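Local atomic coordinates of lovastatin nonaketide synthase mokA (Monascus pilosus, PDB entry 6AD3), a protein that catalyses the iterative nine-step formation of the polyketide in monacolin K (lovastatin) biosynthesis, and is represented here by its condensation domain. Residues A121-H126 with L188-F193. The protein carries 1 engineered substitution. Numbering follows the deposited sequence.
Sequences AVLRRH and LRLVDF
Leu123 meets Leu188 and Leu190 where the C-terminal end of helix 112-125 packs against strand 188-195. The backbones stay well apart, with 9.5 Å between Leu123 CA and Leu188 CA, and no hydrogen bond joins them. This is helix-on-sheet packing in what is probably the N-terminal lobe of the condensation domain, whose two lobes each resemble chloramphenicol acetyltransferase. The strand lies between strands 157-161 (parallel) and 199-206 (antiparallel) in a five-stranded mixed sheet. Leu188 and Leu190, two residues apart, both point their CB toward the helix.

The contact is apolar and buried, and the methyl groups do the touching. CD2 of Leu123 is 3.6 Å from CD1 of Leu188 and 3.7 Å from CD1 of Leu190. One helix methyl therefore bridges two strand leucines. Leu123 and Leu190 reach toward each other tip to tip, whereas Leu123 and Leu188 run past each other in opposite directions. Leu123 has CG anti to its carbonyl carbon (chi1 -69°). CD1 takes the extended position, anti to CA, and the other methyl, CD2, meets the strand. The end of the side chain comes nearer the strand than its CB direction alone suggests. Val157 on the adjoining strand also touches Leu123. On the sheet side, Leu188 touches Tyr206 and Leu190 touches Val204, both of strand 199-206.

Helix 213-227 packs beside the same helix end, with Leu226 and Glu222 against Val122. His126 is the first residue to leave the helical conformation. Its ring turns back to the last turn, where ND1 donates to Val122 O at 3.2 Å. The backbone N of His126 reaches that same oxygen only weakly. The carbonyl oxygen lies close to the imidazole plane, and the N-H...O angle at ND1 is 161°.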
loop_
_atom_site.group_PDB
_atom_site.type_symbol
_atom_site.label_atom_id
_atom_site.label_comp_id
_atom_site.label_asym_id
_atom_site.label_seq_id
_atom_site.Cartn_x
_atom_site.Cartn_y
_atom_site.Cartn_z
ATOM N N ALA A 121 -7.519 24.358 3.686
ATOM C CA ALA A 121 -6.191 24.832 4.044
ATOM C C ALA A 121 -5.146 23.763 3.812
ATOM O O ALA A 121 -4.055 24.078 3.328
ATOM C CB ALA A 121 -6.157 25.314 5.491
ATOM N N VAL A 122 -5.531 22.495 3.990
ATOM C CA VAL A 122 -4.646 21.369 3.667
ATOM C C VAL A 122 -4.404 21.326 2.171
ATOM O O VAL A 122 -3.239 21.224 1.729
ATOM C CB VAL A 122 -5.220 20.008 4.138
ATOM C CG1 VAL A 122 -4.368 18.867 3.651
ATOM C CG2 VAL A 122 -5.348 19.958 5.652
ATOM N N LEU A 123 -5.469 21.528 1.385
ATOM C CA LEU A 123 -5.335 21.582 -0.068
ATOM C C LEU A 123 -4.390 22.706 -0.534
ATOM O O LEU A 123 -3.610 22.527 -1.454
ATOM C CB LEU A 123 -6.703 21.716 -0.719
ATOM C CG LEU A 123 -7.660 20.534 -0.648
ATOM C CD1 LEU A 123 -8.947 20.870 -1.392
ATOM C CD2 LEU A 123 -7.078 19.243 -1.215
ATOM N N ARG A 124 -4.532 23.888 0.057
ATOM C CA ARG A 124 -3.682 25.022 -0.251
ATOM C C ARG A 124 -2.223 24.835 0.166
ATOM O O ARG A 124 -1.304 25.266 -0.564
ATOM C CB ARG A 124 -4.229 26.264 0.436
ATOM C CG ARG A 124 -3.344 27.467 0.360
ATOM C CD ARG A 124 -4.162 28.722 0.686
ATOM N NE ARG A 124 -5.022 28.521 1.862
ATOM C CZ ARG A 124 -6.347 28.299 1.829
ATOM N NH1 ARG A 124 -7.026 28.274 0.678
ATOM N NH2 ARG A 124 -6.994 28.104 2.966
ATOM N N ARG A 125 -1.994 24.207 1.323
ATOM C CA ARG A 125 -0.633 24.049 1.860
ATOM C C ARG A 125 0.283 23.264 0.968
ATOM O O ARG A 125 1.515 23.503 0.960
ATOM C CB ARG A 125 -0.671 23.366 3.258
ATOM C CG ARG A 125 -0.763 24.373 4.397
ATOM C CD ARG A 125 -1.162 23.699 5.700
ATOM N NE ARG A 125 -0.185 22.691 6.093
ATOM C CZ ARG A 125 1.005 22.968 6.613
ATOM N NH1 ARG A 125 1.345 24.240 6.913
ATOM N NH2 ARG A 125 1.771 21.987 6.982
ATOM N N HIS A 126 -0.251 22.200 0.363
ATOM C CA HIS A 126 0.573 21.191 -0.290
ATOM C C HIS A 126 0.445 21.264 -1.805
ATOM O O HIS A 126 -0.620 21.010 -2.374
ATOM C CB HIS A 126 0.174 19.804 0.207
ATOM C CG HIS A 126 0.435 19.605 1.657
ATOM N ND1 HIS A 126 -0.514 19.857 2.632
ATOM C CD2 HIS A 126 1.602 19.448 2.310
ATOM C CE1 HIS A 126 0.041 19.697 3.824
ATOM N NE2 HIS A 126 1.313 19.407 3.646
ATOM N N LEU A 188 -8.188 14.259 -5.973
ATOM C CA LEU A 188 -8.534 13.915 -4.582
ATOM C C LEU A 188 -10.046 14.058 -4.400
ATOM O O LEU A 188 -10.708 14.885 -5.096
ATOM C CB LEU A 188 -7.888 14.920 -3.645
ATOM C CG LEU A 188 -6.511 14.791 -3.069
ATOM C CD1 LEU A 188 -6.412 15.791 -1.890
ATOM C CD2 LEU A 188 -6.211 13.378 -2.571
ATOM N N ARG A 189 -10.609 13.268 -3.501
ATOM C CA ARG A 189 -11.934 13.567 -2.958
ATOM C C ARG A 189 -11.844 13.621 -1.455
ATOM O O ARG A 189 -11.154 12.812 -0.852
ATOM C CB ARG A 189 -12.965 12.500 -3.369
ATOM C CG ARG A 189 -12.935 12.139 -4.850
ATOM C CD ARG A 189 -13.868 13.004 -5.641
ATOM N NE ARG A 189 -13.801 12.697 -7.077
ATOM C CZ ARG A 189 -13.103 13.399 -7.949
ATOM N NH1 ARG A 189 -12.177 14.237 -7.511
ATOM N NH2 ARG A 189 -13.163 13.092 -9.254
ATOM N N LEU A 190 -12.382 14.691 -0.878
ATOM C CA LEU A 190 -12.445 14.829 0.577
ATOM C C LEU A 190 -13.882 15.094 0.972
ATOM O O LEU A 190 -14.401 16.146 0.629
ATOM C CB LEU A 190 -11.585 15.992 1.043
ATOM C CG LEU A 190 -10.099 15.910 0.704
ATOM C CD1 LEU A 190 -9.399 17.236 0.896
ATOM C CD2 LEU A 190 -9.415 14.832 1.515
ATOM N N VAL A 191 -14.543 14.070 1.525
ATOM C CA VAL A 191 -15.998 14.072 1.685
ATOM C C VAL A 191 -16.380 13.643 3.083
ATOM O O VAL A 191 -15.955 12.566 3.559
ATOM C CB VAL A 191 -16.686 13.159 0.663
ATOM C CG1 VAL A 191 -18.209 13.215 0.861
ATOM C CG2 VAL A 191 -16.278 13.538 -0.734
ATOM N N ASP A 192 -17.212 14.464 3.739
ATOM C CA ASP A 192 -17.779 14.144 5.050
ATOM C C ASP A 192 -19.231 13.817 4.851
ATOM O O ASP A 192 -20.037 14.738 4.569
ATOM C CB ASP A 192 -17.639 15.363 5.998
ATOM C CG ASP A 192 -18.395 15.185 7.333
ATOM O OD1 ASP A 192 -18.781 14.046 7.669
ATOM O OD2 ASP A 192 -18.634 16.223 8.012
ATOM N N PHE A 193 -19.539 12.527 4.713
ATOM C CA PHE A 193 -20.971 12.092 4.628
ATOM C C PHE A 193 -21.540 12.086 6.039
ATOM O O PHE A 193 -20.947 11.517 6.946
ATOM C CB PHE A 193 -21.103 10.673 4.055
ATOM C CG PHE A 193 -20.698 10.538 2.625
ATOM C CD1 PHE A 193 -21.511 10.991 1.610
ATOM C CD2 PHE A 193 -19.523 9.863 2.290
ATOM C CE1 PHE A 193 -21.171 10.802 0.274
ATOM C CE2 PHE A 193 -19.152 9.694 0.972
ATOM C CZ PHE A 193 -19.957 10.137 -0.043
#